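Local coordinates for fibronectin type III domain-containing protein (Simiduia agarivorans, PDB 6P2K) that probably hydrolyses xyloglucan-type beta-glucans, this chain being the two-propeller family 74 glycoside hydrolase part of a longer protein, at residues P8-A13 against G397-Y402; D452-W457 against E537-A542; P518-K523 against T578-V583; L738-M743 against T760-G765. All blocks are in the same frame, centred on the assembly; numbering follows the deposited sequence.

Overall arrangement
The four contacts fall into two groups. Contacts 1 and 4 lie near the middle of the chain, their centres about 10 Å apart, and touch directly: Thr401 O and Gly765 N are 3.0 Å apart, a probable hydrogen bond. Contacts 2 and 3 lie farther out, with centres about 12 Å apart; Ile539 N reaches Ala522 O at 2.9 Å, and their segments alternate along the sequence. Contacts 1 and 2 have centres about 31 Å apart and do not touch. Zinc accompanies both groups: a bound ion lies about 11 Å from the side chain of Ser400 in contact 1, another about 5 Å from that of Trp457 in contact 2.

Contact 1. Residues P8-A13 against G397-Y402; sequences PLNPGA and GTESTY
Ala13 and Thr398 meet through their backbones at the tight end of this contact, where Ala13 N donates to Thr398 O at 3.0 Å. Ser400 N returns a bond of the same length to Ala13 O, at an N-H...O angle of 159°, which makes a single beta bridge between Ala13 and Glu399. Thr398 OG1 takes a second, weak bond from Ala13 N, and Gly12 CA, 3.3 Å from Thr398 O, adds a CA-H...O contact. The backbone of Gly12 suits glycine, because a CB would jam against the preceding carbonyl oxygen. By sheet topology, strand 7-8 completes the last blade of the second propeller, and segment 8-13 then runs on toward the first; segment 397-402 precedes strand 403-409 of the second, so the bridge lies where the chain passes between the two. Toward exposed Pro8 the fit becomes looser. Glu399 is bent at chi2 (-83°), which carries its chain past Asn10 with CG 3.4 Å from ND2, while the bond from ND2 to Glu399 OE1 is long and weak. The amide and carboxylate planes stand 51° apart. Asn10 OD1 accepts from Leu766 N, Gln415 NE2 and a water at 2.8 Å that also bonds Thr401 OG1, whose hydroxyl is hydrogen-bonded to Thr403 OG1 as well. A leucine in place of Asn10 would probably leave Leu766 N and this water without their acceptor. Pro8 CB merely brushes Glu399 OE1 at 3.6 Å.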
loop_
_atom_site.group_PDB
_atom_site.type_symbol
_atom_site.label_atom_id
_atom_site.label_comp_id
_atom_site.label_asym_id
_atom_site.label_seq_id
_atom_site.Cartn_x
_atom_site.Cartn_y
_atom_site.Cartn_z
ATOM N N PRO B 8 33.287 -19.170 16.129
ATOM C CA PRO B 8 33.339 -18.217 15.017
ATOM C C PRO B 8 31.957 -17.929 14.453
ATOM O O PRO B 8 31.086 -18.798 14.397
ATOM C CB PRO B 8 34.212 -18.932 13.982
ATOM C CG PRO B 8 33.957 -20.381 14.231
ATOM C CD PRO B 8 33.720 -20.519 15.725
ATOM N N LEU B 9 31.772 -16.677 14.022
ATOM C CA LEU B 9 30.512 -16.203 13.439
ATOM C C LEU B 9 30.869 -15.403 12.187
ATOM O O LEU B 9 30.980 -14.177 12.237
ATOM C CB LEU B 9 29.715 -15.363 14.454
ATOM C CG LEU B 9 29.403 -16.009 15.809
ATOM C CD1 LEU B 9 28.902 -14.966 16.799
ATOM C CD2 LEU B 9 28.391 -17.138 15.661
ATOM N N ASN B 10 31.053 -16.099 11.063
ATOM C CA ASN B 10 31.657 -15.480 9.891
ATOM C C ASN B 10 31.099 -16.087 8.613
ATOM O O ASN B 10 30.698 -17.256 8.605
ATOM C CB ASN B 10 33.183 -15.633 9.921
ATOM C CG ASN B 10 33.813 -14.853 11.049
ATOM O OD1 ASN B 10 33.776 -13.622 11.057
ATOM N ND2 ASN B 10 34.386 -15.563 12.017
ATOM N N PRO B 11 31.071 -15.322 7.515
ATOM C CA PRO B 11 30.540 -15.851 6.251
ATOM C C PRO B 11 31.543 -16.654 5.440
ATOM O O PRO B 11 31.148 -17.257 4.434
ATOM C CB PRO B 11 30.127 -14.582 5.497
ATOM C CG PRO B 11 31.109 -13.559 5.963
ATOM C CD PRO B 11 31.427 -13.895 7.409
ATOM N N GLY B 12 32.814 -16.680 5.833
ATOM C CA GLY B 12 33.806 -17.456 5.111
ATOM C C GLY B 12 34.809 -16.626 4.335
ATOM O O GLY B 12 34.428 -15.760 3.541
ATOM N N ALA B 13 36.097 -16.894 4.562
ATOM C CA ALA B 13 37.213 -16.219 3.882
ATOM C C ALA B 13 37.036 -14.708 4.058
ATOM O O ALA B 13 36.771 -14.253 5.178
ATOM C CB ALA B 13 37.295 -16.712 2.446
ATOM N N GLY B 397 34.708 -22.640 7.182
ATOM C CA GLY B 397 35.748 -22.926 8.156
ATOM C C GLY B 397 36.884 -21.925 8.203
ATOM O O GLY B 397 37.713 -21.997 9.124
ATOM N N THR B 398 36.978 -21.000 7.255
ATOM C CA THR B 398 37.979 -19.946 7.297
ATOM C C THR B 398 37.306 -18.602 7.531
ATOM O O THR B 398 36.137 -18.407 7.188
ATOM C CB THR B 398 38.793 -19.889 6.001
ATOM O OG1 THR B 398 38.027 -19.233 4.982
ATOM C CG2 THR B 398 39.166 -21.286 5.537
ATOM N N GLU B 399 38.051 -17.680 8.133
ATOM C CA GLU B 399 37.612 -16.295 8.258
ATOM C C GLU B 399 38.848 -15.411 8.258
ATOM O O GLU B 399 39.763 -15.624 9.060
ATOM C CB GLU B 399 36.788 -16.062 9.528
ATOM C CG GLU B 399 37.366 -16.678 10.790
ATOM C CD GLU B 399 37.015 -18.144 10.946
ATOM O OE1 GLU B 399 35.819 -18.474 10.804
ATOM O OE2 GLU B 399 37.921 -18.959 11.228
ATOM N N SER B 400 38.873 -14.427 7.359
ATOM C CA SER B 400 40.081 -13.632 7.181
ATOM C C SER B 400 39.774 -12.148 7.006
ATOM O O SER B 400 40.548 -11.425 6.371
ATOM C CB SER B 400 40.895 -14.139 5.985
ATOM O OG SER B 400 40.962 -15.553 5.978
ATOM N N THR B 401 38.670 -11.671 7.576
ATOM C CA THR B 401 38.277 -10.281 7.407
ATOM C C THR B 401 38.874 -9.418 8.506
ATOM O O THR B 401 38.998 -9.849 9.656
ATOM C CB THR B 401 36.755 -10.125 7.423
ATOM O OG1 THR B 401 36.240 -10.546 8.695
ATOM C CG2 THR B 401 36.118 -10.950 6.314
ATOM N N TYR B 402 39.246 -8.195 8.138
ATOM C CA TYR B 402 39.506 -7.149 9.121
ATOM C C TYR B 402 38.161 -6.588 9.571
ATOM O O TYR B 402 37.487 -5.881 8.812
ATOM C CB TYR B 402 40.393 -6.053 8.531
ATOM C CG TYR B 402 40.979 -5.125 9.580
ATOM C CD1 TYR B 402 40.162 -4.264 10.310
ATOM C CD2 TYR B 402 42.345 -5.112 9.843
ATOM C CE1 TYR B 402 40.680 -3.424 11.266
ATOM C CE2 TYR B 402 42.875 -4.265 10.800
ATOM C CZ TYR B 402 42.034 -3.427 11.510
ATOM O OH TYR B 402 42.541 -2.584 12.467
HETATM O O HOH W 1 34.217 -12.247 8.709
#

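Contact 2. Residues D452-W457 against E537-A542; sequences DIADAW and EDIGRA. With PE3 (3,6,9,12,15,18,21,24,27,30,33,36,39-tridecaoxahentetracontane-1,41-diol), chain V.
Trp457 and Gly540 meet because the indole CG lies beside its own backbone N (chi1 -52°), which brings the ring over the first turn of helix 539-547. Asp538 turns its CG anti to the backbone N (chi1 -172°), placing OD1 over the same ring face, 4.1 Å from Trp457 CH2. Gly540 CA makes a CH-pi contact, 3.7 Å from the centroid of the five-membered ring; a CB there would run into Trp457 CE2. Nearer the strand, Ile539 CG2 packs on Asp455 O at 3.3 Å and touches the methyls of Ala454 and Ala456. The contact joins the end of strand 447-456 to the helix start, between adjacent blades of the second propeller. A polyether chain runs beside the strand, its C39 3.6 Å from Ala454 O. Trp457 NE1 has a weak hydrogen bond to OD1 of Asp544, a zinc-binding residue, and Arg548 (cation-pi) and Tyr545 (edge-to-face) of a second subunit meet the ring. Asp538 is the N-cap: OD1 accepts from Arg541 N at 3.1 Å (155°) and more weakly from Gly540 N. A water donates to Asp538 OD1 and Asp455 O and accepts from Trp457 N at 2.7 Å. Gripped thus, the carboxylate is probably stabilised as the anion.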
loop_
_atom_site.group_PDB
_atom_site.type_symbol
_atom_site.label_atom_id
_atom_site.label_comp_id
_atom_site.label_asym_id
_atom_site.label_seq_id
_atom_site.Cartn_x
_atom_site.Cartn_y
_atom_site.Cartn_z
ATOM N N ASP B 452 26.494 0.481 16.141
ATOM C CA ASP B 452 25.815 0.453 17.434
ATOM C C ASP B 452 24.317 0.326 17.182
ATOM O O ASP B 452 23.854 0.381 16.040
ATOM C CB ASP B 452 26.137 1.702 18.268
ATOM C CG ASP B 452 26.141 1.422 19.768
ATOM O OD1 ASP B 452 25.558 0.397 20.191
ATOM O OD2 ASP B 452 26.726 2.230 20.525
ATOM N N ILE B 453 23.560 0.143 18.263
ATOM C CA ILE B 453 22.105 0.019 18.200
ATOM C C ILE B 453 21.489 1.181 18.966
ATOM O O ILE B 453 21.756 1.354 20.161
ATOM C CB ILE B 453 21.610 -1.321 18.771
ATOM C CG1 ILE B 453 22.392 -2.495 18.174
ATOM C CG2 ILE B 453 20.112 -1.483 18.520
ATOM C CD1 ILE B 453 22.149 -2.717 16.692
ATOM N N ALA B 454 20.653 1.965 18.284
ATOM C CA ALA B 454 19.962 3.106 18.865
ATOM C C ALA B 454 18.467 2.805 18.995
ATOM O O ALA B 454 18.021 1.665 18.817
ATOM C CB ALA B 454 20.211 4.359 18.022
ATOM N N ASP B 455 17.684 3.845 19.285
ATOM C CA ASP B 455 16.254 3.700 19.554
ATOM C C ASP B 455 15.507 4.845 18.878
ATOM O O ASP B 455 15.643 6.002 19.285
ATOM C CB ASP B 455 15.985 3.691 21.057
ATOM C CG ASP B 455 14.533 3.936 21.387
ATOM O OD1 ASP B 455 13.683 3.195 20.861
ATOM O OD2 ASP B 455 14.242 4.869 22.166
ATOM N N ALA B 456 14.707 4.522 17.862
ATOM C CA ALA B 456 13.931 5.511 17.115
ATOM C C ALA B 456 12.447 5.291 17.404
ATOM O O ALA B 456 11.801 4.448 16.774
ATOM C CB ALA B 456 14.226 5.416 15.620
ATOM N N TRP B 457 11.912 6.065 18.348
ATOM C CA TRP B 457 10.506 5.974 18.742
ATOM C C TRP B 457 10.131 4.546 19.136
ATOM O O TRP B 457 9.050 4.054 18.809
ATOM C CB TRP B 457 9.576 6.474 17.632
ATOM C CG TRP B 457 9.880 7.841 17.081
ATOM C CD1 TRP B 457 10.076 8.162 15.768
ATOM C CD2 TRP B 457 9.981 9.072 17.812
ATOM N NE1 TRP B 457 10.305 9.508 15.637
ATOM C CE2 TRP B 457 10.254 10.091 16.876
ATOM C CE3 TRP B 457 9.873 9.412 19.166
ATOM C CZ2 TRP B 457 10.423 11.424 17.248
ATOM C CZ3 TRP B 457 10.043 10.738 19.535
ATOM C CH2 TRP B 457 10.314 11.728 18.577
ATOM N N GLU B 537 20.553 14.433 18.832
ATOM C CA GLU B 537 19.826 14.505 20.096
ATOM C C GLU B 537 18.754 13.426 20.185
ATOM O O GLU B 537 18.587 12.788 21.231
ATOM C CB GLU B 537 19.210 15.895 20.258
ATOM C CG GLU B 537 18.284 16.033 21.454
ATOM C CD GLU B 537 19.040 16.332 22.733
ATOM O OE1 GLU B 537 18.567 15.925 23.819
ATOM O OE2 GLU B 537 20.108 16.977 22.650
ATOM N N ASP B 538 18.021 13.205 19.094
ATOM C CA ASP B 538 16.975 12.187 19.055
ATOM C C ASP B 538 16.949 11.625 17.642
ATOM O O ASP B 538 16.568 12.332 16.704
ATOM C CB ASP B 538 15.619 12.773 19.444
ATOM C CG ASP B 538 14.542 11.711 19.600
ATOM O OD1 ASP B 538 14.333 10.916 18.659
ATOM O OD2 ASP B 538 13.899 11.673 20.669
ATOM N N ILE B 539 17.350 10.361 17.488
ATOM C CA ILE B 539 17.453 9.794 16.151
ATOM C C ILE B 539 16.080 9.551 15.533
ATOM O O ILE B 539 15.951 9.541 14.303
ATOM C CB ILE B 539 18.291 8.503 16.181
ATOM C CG1 ILE B 539 18.560 8.018 14.755
ATOM C CG2 ILE B 539 17.596 7.428 17.013
ATOM C CD1 ILE B 539 19.486 6.846 14.677
ATOM N N GLY B 540 15.041 9.373 16.351
ATOM C CA GLY B 540 13.698 9.296 15.800
ATOM C C GLY B 540 13.287 10.581 15.106
ATOM O O GLY B 540 12.716 10.557 14.013
ATOM N N ARG B 541 13.580 11.724 15.731
ATOM C CA ARG B 541 13.281 13.010 15.109
ATOM C C ARG B 541 14.073 13.196 13.820
ATOM O O ARG B 541 13.544 13.696 12.822
ATOM C CB ARG B 541 13.580 14.139 16.095
ATOM C CG ARG B 541 13.195 15.520 15.612
ATOM C CD ARG B 541 13.194 16.505 16.768
ATOM N NE ARG B 541 12.647 17.804 16.387
ATOM C CZ ARG B 541 13.339 18.939 16.404
ATOM N NH1 ARG B 541 14.609 18.939 16.788
ATOM N NH2 ARG B 541 12.760 20.075 16.039
ATOM N N ALA B 542 15.349 12.800 13.823
ATOM C CA ALA B 542 16.142 12.874 12.600
ATOM C C ALA B 542 15.540 12.002 11.506
ATOM O O ALA B 542 15.561 12.369 10.325
ATOM C CB ALA B 542 17.584 12.459 12.883
HETATM O O43 PE3 V . 13.569 -0.746 21.311
HETATM C C42 PE3 V . 14.651 -0.339 22.150
HETATM C C41 PE3 V . 15.984 -0.596 21.443
HETATM O O40 PE3 V . 17.028 -0.179 22.331
HETATM C C39 PE3 V . 18.319 -0.405 21.751
HETATM C C38 PE3 V . 19.381 0.060 22.738
HETATM O O37 PE3 V . 19.264 -0.676 23.969
HETATM O O HOH W 2 13.578 8.030 19.271
#

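Contact 3. Residues P518-K523 against T578-V583; sequences PANPAK and TNEKVV
Asn520 and Lys523 hold Glu580 in a polar surface contact between two loops of neighbouring propeller blades, each loop joining the first two strands of its blade. The evidence centres on one oxygen, Glu580 OE2. Lys523 NZ makes a salt bridge to it at 2.7 Å, arriving on the anti side of the carboxylate. Asn520 ND2 donates from the syn side at 3.0 Å, in a nearly straight bond (175°) that lies in the amide plane. The two donors come from opposite faces of the carboxylate plane, so OE2 is clasped between them, and the double grip should limit rotation of the group. Glu580 reaches this position with chi1 at 70° and the chain extended beyond CG, while Lys523 bends at chi3 to lay NZ against the acid. A water closes the arrangement, accepting from Lys523 NZ at 2.6 Å and donating to Glu580 O. Away from the charges, Ala519 CB packs on the backbone at Thr578 C, 3.6 Å away, and lies 4.2 Å from Glu580 CB. Both loops are folded alike: a type I turn runs from Asn520 to Lys523 and another from Asn579 to Val582, and each asparagine OD1 accepts from the backbone N two residues on, an Asx turn. Pro518 leans on Pro575 of strand 567-575; Lys523 has a second, long and weak ion pair with Glu537; and Ala522 is bonded through its backbone to Ile539, where helix 539-547 begins, while the other loop leads straight into strand 582-588.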
loop_
_atom_site.group_PDB
_atom_site.type_symbol
_atom_site.label_atom_id
_atom_site.label_comp_id
_atom_site.label_asym_id
_atom_site.label_seq_id
_atom_site.Cartn_x
_atom_site.Cartn_y
_atom_site.Cartn_z
ATOM N N PRO B 518 23.637 4.873 26.719
ATOM C CA PRO B 518 22.791 3.881 27.400
ATOM C C PRO B 518 21.685 4.514 28.222
ATOM O O PRO B 518 20.629 3.895 28.397
ATOM C CB PRO B 518 23.784 3.114 28.284
ATOM C CG PRO B 518 25.127 3.357 27.665
ATOM C CD PRO B 518 25.055 4.751 27.104
ATOM N N ALA B 519 21.891 5.733 28.729
ATOM C CA ALA B 519 20.855 6.396 29.512
ATOM C C ALA B 519 19.708 6.872 28.634
ATOM O O ALA B 519 18.570 6.976 29.105
ATOM C CB ALA B 519 21.450 7.570 30.285
ATOM N N ASN B 520 19.987 7.164 27.364
ATOM C CA ASN B 520 18.967 7.636 26.428
ATOM C C ASN B 520 19.322 7.100 25.054
ATOM O O ASN B 520 20.001 7.768 24.261
ATOM C CB ASN B 520 18.874 9.162 26.418
ATOM C CG ASN B 520 17.829 9.683 25.444
ATOM O OD1 ASN B 520 17.083 8.913 24.842
ATOM N ND2 ASN B 520 17.774 11.001 25.288
ATOM N N PRO B 521 18.874 5.885 24.728
ATOM C CA PRO B 521 19.290 5.252 23.469
ATOM C C PRO B 521 18.776 5.944 22.215
ATOM O O PRO B 521 19.061 5.466 21.111
ATOM C CB PRO B 521 18.726 3.829 23.588
ATOM C CG PRO B 521 17.589 3.953 24.551
ATOM C CD PRO B 521 17.988 5.022 25.527
ATOM N N ALA B 522 18.032 7.042 22.336
ATOM C CA ALA B 522 17.715 7.854 21.170
ATOM C C ALA B 522 18.832 8.830 20.829
ATOM O O ALA B 522 18.854 9.366 19.715
ATOM C CB ALA B 522 16.408 8.618 21.397
ATOM N N LYS B 523 19.757 9.061 21.756
ATOM C CA LYS B 523 20.830 10.034 21.594
ATOM C C LYS B 523 22.098 9.328 21.131
ATOM O O LYS B 523 22.505 8.325 21.728
ATOM C CB LYS B 523 21.078 10.771 22.913
ATOM C CG LYS B 523 22.284 11.695 22.920
ATOM C CD LYS B 523 22.260 12.609 24.145
ATOM C CE LYS B 523 21.052 13.536 24.115
ATOM N NZ LYS B 523 20.958 14.393 25.337
ATOM N N THR B 578 24.430 6.206 33.128
ATOM C CA THR B 578 23.164 6.680 33.678
ATOM C C THR B 578 22.934 8.179 33.543
ATOM O O THR B 578 21.827 8.635 33.841
ATOM C CB THR B 578 23.041 6.313 35.167
ATOM O OG1 THR B 578 24.043 7.008 35.918
ATOM C CG2 THR B 578 23.203 4.814 35.374
ATOM N N ASN B 579 23.924 8.955 33.113
ATOM C CA ASN B 579 23.796 10.406 33.001
ATOM C C ASN B 579 24.077 10.797 31.553
ATOM O O ASN B 579 25.236 10.825 31.124
ATOM C CB ASN B 579 24.741 11.107 33.970
ATOM C CG ASN B 579 24.501 12.603 34.047
ATOM O OD1 ASN B 579 23.755 13.170 33.246
ATOM N ND2 ASN B 579 25.140 13.255 35.013
ATOM N N GLU B 580 23.021 11.118 30.800
ATOM C CA GLU B 580 23.214 11.433 29.389
ATOM C C GLU B 580 23.911 12.769 29.170
ATOM O O GLU B 580 24.263 13.077 28.027
ATOM C CB GLU B 580 21.875 11.396 28.641
ATOM C CG GLU B 580 20.895 12.506 28.972
ATOM C CD GLU B 580 19.601 12.383 28.173
ATOM O OE1 GLU B 580 18.566 12.007 28.764
ATOM O OE2 GLU B 580 19.620 12.651 26.951
ATOM N N LYS B 581 24.142 13.552 30.226
ATOM C CA LYS B 581 24.888 14.802 30.123
ATOM C C LYS B 581 26.396 14.619 30.241
ATOM O O LYS B 581 27.123 15.618 30.218
ATOM C CB LYS B 581 24.437 15.796 31.199
ATOM C CG LYS B 581 22.974 16.190 31.152
ATOM C CD LYS B 581 22.660 17.135 32.299
ATOM C CE LYS B 581 21.529 18.082 31.954
ATOM N NZ LYS B 581 20.203 17.480 32.250
ATOM N N VAL B 582 26.888 13.390 30.386
ATOM C CA VAL B 582 28.312 13.131 30.554
ATOM C C VAL B 582 28.744 12.109 29.514
ATOM O O VAL B 582 28.057 11.104 29.301
ATOM C CB VAL B 582 28.644 12.630 31.975
ATOM C CG1 VAL B 582 30.111 12.245 32.075
ATOM C CG2 VAL B 582 28.309 13.701 33.003
ATOM N N VAL B 583 29.876 12.371 28.862
ATOM C CA VAL B 583 30.425 11.482 27.847
ATOM C C VAL B 583 31.942 11.466 27.978
ATOM O O VAL B 583 32.564 12.496 28.260
ATOM C CB VAL B 583 29.987 11.907 26.426
ATOM C CG1 VAL B 583 30.564 13.269 26.060
ATOM C CG2 VAL B 583 30.388 10.857 25.402
HETATM O O HOH W 3 23.111 15.218 26.608
#

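Contact 4. Residues L738-M743 against T760-G765; sequences LHFSGM and TTPGAG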
loop_
_atom_site.group_PDB
_atom_site.type_symbol
_atom_site.label_atom_id
_atom_site.label_comp_id
_atom_site.label_asym_id
_atom_site.label_seq_id
_atom_site.Cartn_x
_atom_site.Cartn_y
_atom_site.Cartn_z
ATOM N N LEU B 738 41.447 -19.637 20.851
ATOM C CA LEU B 738 41.441 -18.484 19.950
ATOM C C LEU B 738 42.845 -18.313 19.387
ATOM O O LEU B 738 43.750 -17.826 20.069
ATOM C CB LEU B 738 40.972 -17.226 20.669
ATOM C CG LEU B 738 40.607 -16.063 19.739
ATOM C CD1 LEU B 738 39.457 -16.447 18.810
ATOM C CD2 LEU B 738 40.254 -14.820 20.539
ATOM N N HIS B 739 43.030 -18.709 18.128
ATOM C CA HIS B 739 44.372 -18.769 17.566
ATOM C C HIS B 739 44.840 -17.404 17.074
ATOM O O HIS B 739 46.023 -17.066 17.204
ATOM C CB HIS B 739 44.414 -19.820 16.458
ATOM C CG HIS B 739 44.187 -21.218 16.948
ATOM N ND1 HIS B 739 43.082 -21.963 16.595
ATOM C CD2 HIS B 739 44.923 -22.004 17.772
ATOM C CE1 HIS B 739 43.147 -23.148 17.176
ATOM N NE2 HIS B 739 44.255 -23.198 17.894
ATOM N N PHE B 740 43.938 -16.601 16.527
ATOM C CA PHE B 740 44.204 -15.198 16.240
ATOM C C PHE B 740 43.432 -14.391 17.276
ATOM O O PHE B 740 42.206 -14.265 17.186
ATOM C CB PHE B 740 43.792 -14.836 14.816
ATOM C CG PHE B 740 44.188 -13.448 14.411
ATOM C CD1 PHE B 740 43.351 -12.376 14.661
ATOM C CD2 PHE B 740 45.404 -13.212 13.793
ATOM C CE1 PHE B 740 43.715 -11.095 14.297
ATOM C CE2 PHE B 740 45.773 -11.930 13.427
ATOM C CZ PHE B 740 44.926 -10.871 13.678
ATOM N N SER B 741 44.145 -13.863 18.269
ATOM C CA SER B 741 43.519 -13.294 19.453
ATOM C C SER B 741 43.645 -11.780 19.552
ATOM O O SER B 741 43.130 -11.198 20.510
ATOM C CB SER B 741 44.103 -13.943 20.713
ATOM O OG SER B 741 45.503 -13.752 20.779
ATOM N N GLY B 742 44.327 -11.128 18.614
ATOM C CA GLY B 742 44.269 -9.677 18.563
ATOM C C GLY B 742 42.845 -9.214 18.311
ATOM O O GLY B 742 42.090 -9.849 17.574
ATOM N N MET B 743 42.464 -8.106 18.946
ATOM C CA MET B 743 41.076 -7.668 18.928
ATOM C C MET B 743 40.971 -6.180 18.639
ATOM O O MET B 743 41.767 -5.381 19.140
ATOM C CB MET B 743 40.385 -7.978 20.255
ATOM C CG MET B 743 40.194 -9.460 20.513
ATOM S SD MET B 743 39.545 -9.784 22.156
ATOM C CE MET B 743 39.359 -11.566 22.088
ATOM N N THR B 760 35.678 -8.744 17.881
ATOM C CA THR B 760 36.115 -8.662 16.499
ATOM C C THR B 760 37.632 -8.556 16.450
ATOM O O THR B 760 38.267 -8.050 17.379
ATOM C CB THR B 760 35.482 -7.464 15.800
ATOM O OG1 THR B 760 35.929 -6.255 16.433
ATOM C CG2 THR B 760 33.975 -7.544 15.892
ATOM N N THR B 761 38.211 -9.056 15.363
ATOM C CA THR B 761 39.653 -9.171 15.237
ATOM C C THR B 761 40.129 -8.472 13.973
ATOM O O THR B 761 39.393 -8.400 12.981
ATOM C CB THR B 761 40.081 -10.645 15.196
ATOM O OG1 THR B 761 39.524 -11.263 14.031
ATOM C CG2 THR B 761 39.584 -11.383 16.431
ATOM N N PRO B 762 41.362 -7.945 13.976
ATOM C CA PRO B 762 41.930 -7.295 12.788
ATOM C C PRO B 762 42.501 -8.289 11.778
ATOM O O PRO B 762 43.665 -8.207 11.388
ATOM C CB PRO B 762 43.021 -6.404 13.386
ATOM C CG PRO B 762 43.509 -7.196 14.548
ATOM C CD PRO B 762 42.283 -7.868 15.126
ATOM N N GLY B 763 41.682 -9.252 11.367
ATOM C CA GLY B 763 42.157 -10.215 10.398
ATOM C C GLY B 763 41.484 -11.569 10.411
ATOM O O GLY B 763 41.662 -12.342 9.468
ATOM N N ALA B 764 40.708 -11.882 11.454
ATOM C CA ALA B 764 40.042 -13.179 11.536
ATOM C C ALA B 764 38.553 -13.050 11.847
ATOM O O ALA B 764 37.951 -13.994 12.372
ATOM C CB ALA B 764 40.719 -14.074 12.579
ATOM N N GLY B 765 37.947 -11.902 11.546
ATOM C CA GLY B 765 36.508 -11.784 11.688
ATOM C C GLY B 765 36.038 -11.793 13.135
ATOM O O GLY B 765 36.722 -11.332 14.049
#
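Phe740 and Pro762 meet edge-on: CG of the phenylalanine is anti to the backbone N (chi1 -173°), which sends CE1 to within 3.6 Å of Pro762 CD. Pro762 CG also lies in the ring plane at that edge. Thr761 CB approaches the same rim at 3.7 Å from Phe740 CD1, and the methyl of Ala764 approaches the ring obliquely, 3.8 Å from CD1. Thr761 has OG1 between the backbone N and the carbonyl carbon (chi1 63°), a rotamer that divides the side chain by chemistry. OG1 turns into its own loop, accepting from Ala764 N at 2.9 Å, an ST motif, and donating to Gly765 O at 2.8 Å. CG2 faces the other segment instead, 3.2 Å from Gly742 O. A valine at Thr761 would probably leave Ala764 N without this acceptor and Gly765 O without this donor, freeing the turn to shift against the Phe740 ring. Gly763 suits the site twice over, since its backbone angles call for glycine and a CB would press on Phe740 CZ. Across the backbones, Met743 CA makes a CA-H...O contact with Thr760 O at 3.2 Å. Met743 CB still touches Thr760 O (3.6 Å) before the chain extends to Val718 of the preceding blade. Thr760 OG1 bonds Ser745 OG. With Pro762 at the centre of an inverse gamma turn, this is the tight connection from strand 754-761 to strand 765-770, in the blade that strand 7-8 completes from the far end of the sequence, the "Velcro" closure known from beta-propellers.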